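Local coordinates for protein putative nucleotide-diphospho-sugar transferase (Desulfovibrio desulfuricans subsp. desulfuricans, PDB 3CGX) that is of unproven function but probably transfers a sugar from a nucleotide-diphospho-sugar donor, using a fold of the GT-A glycosyltransferase type, at residues A32-L35 with Y36-F39; S213-Y216 with A217-E221; E25-G28 with N29-A33. One frame throughout, in Å; residues are numbered along the deposited sequence.

Contact 1: residues A32-L35 with Y36-F39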
loop_
_atom_site.group_PDB
_atom_site.type_symbol
_atom_site.label_atom_id
_atom_site.label_comp_id
_atom_site.label_asym_id
_atom_site.label_seq_id
_atom_site.Cartn_x
_atom_site.Cartn_y
_atom_site.Cartn_z
ATOM N N ALA A 32 -11.818 9.739 -9.957
ATOM C CA ALA A 32 -11.293 9.140 -8.710
ATOM C C ALA A 32 -10.569 7.850 -9.078
ATOM O O ALA A 32 -9.469 7.582 -8.576
ATOM C CB ALA A 32 -12.403 8.849 -7.692
ATOM N N ALA A 33 -11.165 7.072 -9.981
ATOM C CA ALA A 33 -10.546 5.814 -10.431
ATOM C C ALA A 33 -9.288 6.046 -11.299
ATOM O O ALA A 33 -8.301 5.298 -11.167
ATOM C CB ALA A 33 -11.564 4.901 -11.147
HETATM N N MSE A 34 -9.265 7.111 -12.099
HETATM C CA MSE A 34 -8.116 7.434 -12.936
HETATM C C MSE A 34 -6.953 7.849 -12.038
HETATM O O MSE A 34 -5.792 7.441 -12.253
HETATM C CB MSE A 34 -8.439 8.563 -13.944
HETATM C CG MSE A 34 -7.302 8.968 -14.777
HETATM SE SE MSE A 34 -6.762 7.523 -16.028
HETATM C CE MSE A 34 -8.552 6.810 -16.487
ATOM N N LEU A 35 -7.264 8.635 -11.017
ATOM C CA LEU A 35 -6.240 9.048 -10.038
ATOM C C LEU A 35 -5.616 7.832 -9.362
ATOM O O LEU A 35 -4.380 7.715 -9.273
ATOM C CB LEU A 35 -6.781 10.032 -9.010
ATOM C CG LEU A 35 -6.999 11.445 -9.498
ATOM C CD1 LEU A 35 -8.028 12.171 -8.608
ATOM C CD2 LEU A 35 -5.590 12.212 -9.573
ATOM N N TYR A 36 -6.471 6.923 -8.904
ATOM C CA TYR A 36 -5.998 5.718 -8.207
ATOM C C TYR A 36 -5.174 4.849 -9.173
ATOM O O TYR A 36 -4.117 4.317 -8.818
ATOM C CB TYR A 36 -7.170 4.951 -7.527
ATOM C CG TYR A 36 -6.681 3.631 -6.946
ATOM C CD1 TYR A 36 -5.824 3.603 -5.852
ATOM C CD2 TYR A 36 -7.056 2.408 -7.524
ATOM C CE1 TYR A 36 -5.316 2.382 -5.354
ATOM C CE2 TYR A 36 -6.581 1.199 -7.021
ATOM C CZ TYR A 36 -5.698 1.185 -5.955
ATOM O OH TYR A 36 -5.186 0.021 -5.440
ATOM N N ARG A 37 -5.624 4.767 -10.421
ATOM C CA ARG A 37 -4.882 4.023 -11.458
ATOM C C ARG A 37 -3.456 4.531 -11.520
ATOM O O ARG A 37 -2.477 3.748 -11.513
ATOM C CB ARG A 37 -5.601 4.139 -12.787
ATOM C CG ARG A 37 -4.874 3.544 -13.964
ATOM C CD ARG A 37 -5.619 3.842 -15.274
ATOM N NE ARG A 37 -6.771 2.980 -15.373
ATOM C CZ ARG A 37 -6.743 1.773 -15.946
ATOM N NH1 ARG A 37 -5.627 1.341 -16.506
ATOM N NH2 ARG A 37 -7.840 1.023 -15.996
ATOM N N HIS A 38 -3.329 5.855 -11.524
ATOM C CA HIS A 38 -2.006 6.483 -11.559
ATOM C C HIS A 38 -1.208 6.344 -10.257
ATOM O O HIS A 38 0.048 6.295 -10.323
ATOM C CB HIS A 38 -2.122 7.938 -12.017
ATOM C CG HIS A 38 -2.342 8.028 -13.491
ATOM N ND1 HIS A 38 -1.294 8.003 -14.388
ATOM C CD2 HIS A 38 -3.477 7.968 -14.229
ATOM C CE1 HIS A 38 -1.779 8.016 -15.619
ATOM N NE2 HIS A 38 -3.099 7.989 -15.551
ATOM N N PHE A 39 -1.893 6.275 -9.120
ATOM C CA PHE A 39 -1.204 6.053 -7.836
ATOM C C PHE A 39 -0.440 4.742 -7.993
ATOM O O PHE A 39 0.751 4.633 -7.661
ATOM C CB PHE A 39 -2.147 5.846 -6.665
ATOM C CG PHE A 39 -2.872 7.094 -6.172
ATOM C CD1 PHE A 39 -2.859 8.288 -6.873
ATOM C CD2 PHE A 39 -3.680 7.007 -5.052
ATOM C CE1 PHE A 39 -3.584 9.376 -6.418
ATOM C CE2 PHE A 39 -4.420 8.116 -4.594
ATOM C CZ PHE A 39 -4.371 9.287 -5.319
#

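Contact 2: residues S213-Y216 with A217-E221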
loop_
_atom_site.group_PDB
_atom_site.type_symbol
_atom_site.label_atom_id
_atom_site.label_comp_id
_atom_site.label_asym_id
_atom_site.label_seq_id
_atom_site.Cartn_x
_atom_site.Cartn_y
_atom_site.Cartn_z
ATOM N N SER A 213 5.787 12.897 -11.290
ATOM C CA SER A 213 4.961 11.716 -11.474
ATOM C C SER A 213 3.753 11.960 -12.378
ATOM O O SER A 213 3.325 13.096 -12.582
ATOM C CB SER A 213 4.472 11.185 -10.117
ATOM O OG SER A 213 3.546 12.070 -9.479
ATOM N N SER A 214 3.218 10.863 -12.909
ATOM C CA SER A 214 2.020 10.905 -13.750
ATOM C C SER A 214 0.839 11.302 -12.889
ATOM O O SER A 214 -0.018 12.051 -13.340
ATOM C CB SER A 214 1.756 9.603 -14.483
ATOM O OG SER A 214 1.374 8.591 -13.610
ATOM N N THR A 215 0.810 10.860 -11.641
ATOM C CA THR A 215 -0.217 11.302 -10.706
ATOM C C THR A 215 -0.194 12.825 -10.566
ATOM O O THR A 215 -1.239 13.492 -10.736
ATOM C CB THR A 215 -0.084 10.673 -9.317
ATOM O OG1 THR A 215 -0.335 9.293 -9.446
ATOM C CG2 THR A 215 -1.153 11.270 -8.273
ATOM N N TYR A 216 0.986 13.389 -10.287
ATOM C CA TYR A 216 1.059 14.838 -10.083
ATOM C C TYR A 216 0.655 15.588 -11.357
ATOM O O TYR A 216 -0.006 16.678 -11.286
ATOM C CB TYR A 216 2.437 15.285 -9.563
ATOM C CG TYR A 216 2.448 16.748 -9.151
ATOM C CD1 TYR A 216 2.706 17.722 -10.079
ATOM C CD2 TYR A 216 2.190 17.151 -7.828
ATOM C CE1 TYR A 216 2.713 19.035 -9.743
ATOM C CE2 TYR A 216 2.205 18.487 -7.492
ATOM C CZ TYR A 216 2.461 19.410 -8.453
ATOM O OH TYR A 216 2.486 20.752 -8.149
ATOM N N ALA A 217 1.030 15.060 -12.523
ATOM C CA ALA A 217 0.576 15.681 -13.789
ATOM C C ALA A 217 -0.962 15.776 -13.843
ATOM O O ALA A 217 -1.535 16.785 -14.312
ATOM C CB ALA A 217 1.117 14.919 -15.051
ATOM N N LEU A 218 -1.649 14.713 -13.456
ATOM C CA LEU A 218 -3.089 14.711 -13.332
ATOM C C LEU A 218 -3.642 15.738 -12.364
ATOM O O LEU A 218 -4.642 16.333 -12.591
ATOM C CB LEU A 218 -3.560 13.376 -12.838
ATOM C CG LEU A 218 -4.324 12.511 -13.761
ATOM C CD1 LEU A 218 -5.525 13.235 -14.328
ATOM C CD2 LEU A 218 -3.325 12.224 -14.778
ATOM N N LEU A 219 -2.989 15.873 -11.246
ATOM C CA LEU A 219 -3.394 16.849 -10.219
ATOM C C LEU A 219 -3.289 18.270 -10.749
ATOM O O LEU A 219 -4.174 19.080 -10.537
ATOM C CB LEU A 219 -2.579 16.712 -8.926
ATOM C CG LEU A 219 -2.573 15.351 -8.196
ATOM C CD1 LEU A 219 -1.612 15.340 -6.991
ATOM C CD2 LEU A 219 -3.950 14.964 -7.759
ATOM N N ARG A 220 -2.193 18.550 -11.457
ATOM C CA ARG A 220 -1.932 19.868 -12.044
ATOM C C ARG A 220 -3.030 20.213 -13.067
ATOM O O ARG A 220 -3.543 21.353 -13.124
ATOM C CB ARG A 220 -0.498 19.849 -12.640
ATOM C CG ARG A 220 0.091 21.144 -12.939
ATOM C CD ARG A 220 1.541 20.872 -13.248
ATOM N NE ARG A 220 1.650 20.018 -14.429
ATOM C CZ ARG A 220 2.566 19.064 -14.607
ATOM N NH1 ARG A 220 3.460 18.796 -13.657
ATOM N NH2 ARG A 220 2.565 18.358 -15.737
ATOM N N GLU A 221 -3.418 19.219 -13.861
ATOM C CA GLU A 221 -4.526 19.381 -14.818
ATOM C C GLU A 221 -5.806 19.728 -14.099
ATOM O O GLU A 221 -6.651 20.441 -14.640
ATOM C CB GLU A 221 -4.827 18.109 -15.624
ATOM C CG GLU A 221 -3.854 17.745 -16.657
ATOM C CD GLU A 221 -4.233 16.438 -17.365
ATOM O OE1 GLU A 221 -5.428 16.009 -17.318
ATOM O OE2 GLU A 221 -3.310 15.853 -17.972
#

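Contact 3: residues E25-G28 with N29-A33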
loop_
_atom_site.group_PDB
_atom_site.type_symbol
_atom_site.label_atom_id
_atom_site.label_comp_id
_atom_site.label_asym_id
_atom_site.label_seq_id
_atom_site.Cartn_x
_atom_site.Cartn_y
_atom_site.Cartn_z
ATOM N N GLU A 25 -17.247 11.080 -4.845
ATOM C CA GLU A 25 -18.444 11.887 -4.458
ATOM C C GLU A 25 -18.236 13.345 -4.794
ATOM O O GLU A 25 -19.180 14.083 -5.109
ATOM C CB GLU A 25 -18.738 11.732 -2.938
ATOM C CG GLU A 25 -19.504 10.451 -2.645
ATOM C CD GLU A 25 -19.695 10.155 -1.172
ATOM O OE1 GLU A 25 -18.749 9.689 -0.503
ATOM O OE2 GLU A 25 -20.821 10.322 -0.691
ATOM N N VAL A 26 -16.978 13.737 -4.815
ATOM C CA VAL A 26 -16.584 15.131 -5.106
ATOM C C VAL A 26 -16.075 15.318 -6.528
ATOM O O VAL A 26 -16.571 16.180 -7.232
ATOM C CB VAL A 26 -15.516 15.664 -4.096
ATOM C CG1 VAL A 26 -14.939 16.994 -4.533
ATOM C CG2 VAL A 26 -16.134 15.783 -2.698
ATOM N N VAL A 27 -15.135 14.484 -6.975
ATOM C CA VAL A 27 -14.496 14.705 -8.261
ATOM C C VAL A 27 -15.098 13.867 -9.390
ATOM O O VAL A 27 -14.725 14.022 -10.560
ATOM C CB VAL A 27 -12.947 14.471 -8.207
ATOM C CG1 VAL A 27 -12.301 15.310 -7.099
ATOM C CG2 VAL A 27 -12.623 12.961 -8.078
ATOM N N GLY A 28 -15.979 12.947 -9.029
ATOM C CA GLY A 28 -16.582 12.036 -10.007
ATOM C C GLY A 28 -15.919 10.675 -9.961
ATOM O O GLY A 28 -14.721 10.586 -9.790
ATOM N N ASN A 29 -16.701 9.620 -10.122
ATOM C CA ASN A 29 -16.144 8.267 -10.018
ATOM C C ASN A 29 -15.085 7.966 -11.054
ATOM O O ASN A 29 -14.094 7.305 -10.737
ATOM C CB ASN A 29 -17.258 7.195 -10.091
ATOM C CG ASN A 29 -17.952 6.999 -8.782
ATOM O OD1 ASN A 29 -17.533 7.568 -7.756
ATOM N ND2 ASN A 29 -19.032 6.155 -8.784
ATOM N N ASP A 30 -15.258 8.449 -12.281
ATOM C CA ASP A 30 -14.256 8.161 -13.323
ATOM C C ASP A 30 -12.897 8.773 -12.970
ATOM O O ASP A 30 -11.856 8.124 -13.126
ATOM C CB ASP A 30 -14.664 8.663 -14.712
ATOM C CG ASP A 30 -15.811 7.848 -15.332
ATOM O OD1 ASP A 30 -16.166 6.776 -14.819
ATOM O OD2 ASP A 30 -16.378 8.296 -16.346
ATOM N N LYS A 31 -12.911 10.032 -12.549
ATOM C CA LYS A 31 -11.669 10.736 -12.196
ATOM C C LYS A 31 -11.001 10.139 -10.950
ATOM O O LYS A 31 -9.765 10.087 -10.898
ATOM C CB LYS A 31 -11.941 12.230 -11.987
ATOM C CG LYS A 31 -10.689 13.103 -11.824
ATOM C CD LYS A 31 -10.982 14.535 -12.065
ATOM C CE LYS A 31 -11.182 14.779 -13.539
ATOM N NZ LYS A 31 -11.596 16.143 -13.762
ATOM N N ALA A 32 -11.818 9.739 -9.957
ATOM C CA ALA A 32 -11.293 9.140 -8.710
ATOM C C ALA A 32 -10.569 7.850 -9.078
ATOM O O ALA A 32 -9.469 7.582 -8.576
ATOM C CB ALA A 32 -12.403 8.849 -7.692
ATOM N N ALA A 33 -11.165 7.072 -9.981
ATOM C CA ALA A 33 -10.546 5.814 -10.431
ATOM C C ALA A 33 -9.288 6.046 -11.299
ATOM O O ALA A 33 -8.301 5.298 -11.167
ATOM C CB ALA A 33 -11.564 4.901 -11.147
HETATM O O HOH W 1 -15.146 11.875 -13.034
HETATM O O HOH W 2 -13.972 16.013 -12.110
#

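Contact 1: residues A32-L35 with Y36-F39
Met34 and His38, one helical turn apart, lie side by side and point the same way. The selenium of Met34, a selenomethionine, meets the imidazole at its edge, with SE 3.7 Å from NE2 of His38. With CG beside its own backbone N (chi1 -76°), the imidazole is folded back along the helix, and CD2 of His38 comes 3.1 Å from Met34 O, which lies near the ring plane. The bends at chi2 and chi3 of Met34 also bring SE to 3.9 Å from CD of Arg37. Met34 is the loose, solvent side of the turn; Arg37 beside it is held by Tyr13 OH and a cation-pi contact with Trp72. The packed flank is apolar: Leu35 CB stands 4.2 Å from CE1 of Phe39, and Tyr36 CA lies over one face of the Phe39 ring, offset toward the rim. Helical bonds tie the turn together, among them Arg37 N to Ala33 O (2.8 Å) and His38 N to Met34 O (3.0 Å). Tyr36 leads off to the ends of strands 5-11 and 105-109, where its OH bonds Ser111 OG and Lys12 N. Leu35 and Phe39 pack on helix 214-221, while Ala32 and Leu35 rest on helix 21-27; ND1 of His38 reaches Ser214 on the former.

Contact 2: residues S213-Y216 with A217-E221
The Tyr216 ring and the Arg220 guanidinium meet at an edge, not as a stack: NH1 of Arg220 lies near the ring plane, 3.8 Å from CD1 of Tyr216, and the two planes stand 61° apart. A bend at chi3 turns the arginine chain back along the helix, so that one face of its guanidinium lies over Ala217 CA, offset toward the rim. On the CD2 side of the ring, CD1 of Leu219 approaches obliquely, 4.3 Å from CD2 of Tyr216; beyond the helix the ring also meets that of Tyr202. Tyr216 owes this outward reach to a CG anti to the backbone N (chi1 -171°). Backbone bonds hold the turns, from Ala217 N to Ser213 O (3.0 Å) through Arg220 N to Tyr216 O (2.9 Å). At the start of the helix Ser213 is the N-cap, its OG accepting from Tyr216 N over 3.0 Å and also bonding Phe210 O. Ser214 and Thr215 turn their hydroxyls to the carboxylate of Asp42 on helix 29-47. The hydroxyl groups of the three residues are thus gathered at the N-cap and first turn, where the carboxylate of Asp42 would probably be favoured by the positive end of the helix dipole.

Contact 3: residues E25-G28 with N29-A33
Val27 meets Lys31 and Ala32 across the break between two helices, and the apolar part of the contact is made by one methyl. CG2 of Val27 lies 4.0 Å from CB of Lys31 and 4.1 Å from CB of Ala32. With chi1 at -54°, that methyl sits between the backbone N and the carbonyl carbon of its own residue and faces the opening turn of the next helix, while the side chains of Val27 and Lys31 cross at about a right angle.

The direct backbone bond runs from Ala32 N to Gly28 O, 3.0 Å long, with the donor nearly on the line of the carbonyl. It closes the first turn of helix 29-47, for which Gly28 is the N-cap residue. Gly28 is also the first residue to leave helix 21-27, and its positive phi of 101° suits glycine, since a beta carbon would press against the carbonyl oxygen of Val27.

Two waters make further polar links, both through Val27 O. One water accepts from Lys31 N at 2.9 Å and gives only a weak bond to Val27 O, 3.3 Å away. The second donates to Val27 O over 2.6 Å and accepts from NZ of Lys31 at 2.9 Å; the same NZ bonds OD1 of Asn222, just beyond helix 214-221.

The carbonyl that ends one helix and an amide that begins the next are therefore joined by solvent at a partly exposed junction. The ammonium group of Lys31, placed by its bend at chi3, would be expected to add a favourable charge beside the carbonyl-rich end of helix 21-27.

Overall arrangement
Contacts 1 and 3 share Ala32 and Ala33 and follow helix 29-47 from its start at the surface to a buried stretch, their centres about 9 Å apart. Contact 2 lies on helix 214-221, and through contacts 1 and 2 the two helices meet by apolar side chains and one polar link. Contacts 2 and 3 do not touch, their nearest atoms being about 6 Å apart. The chemistry follows position. Contact 1, largely buried, combines apolar packing with an aromatic edge; contact 2, partly buried, sets the hydroxyl-rich N-terminal end of helix 214-221 against a more open tyrosine-arginine pair; contact 3, at the surface, relies on a glycine junction and bridging waters.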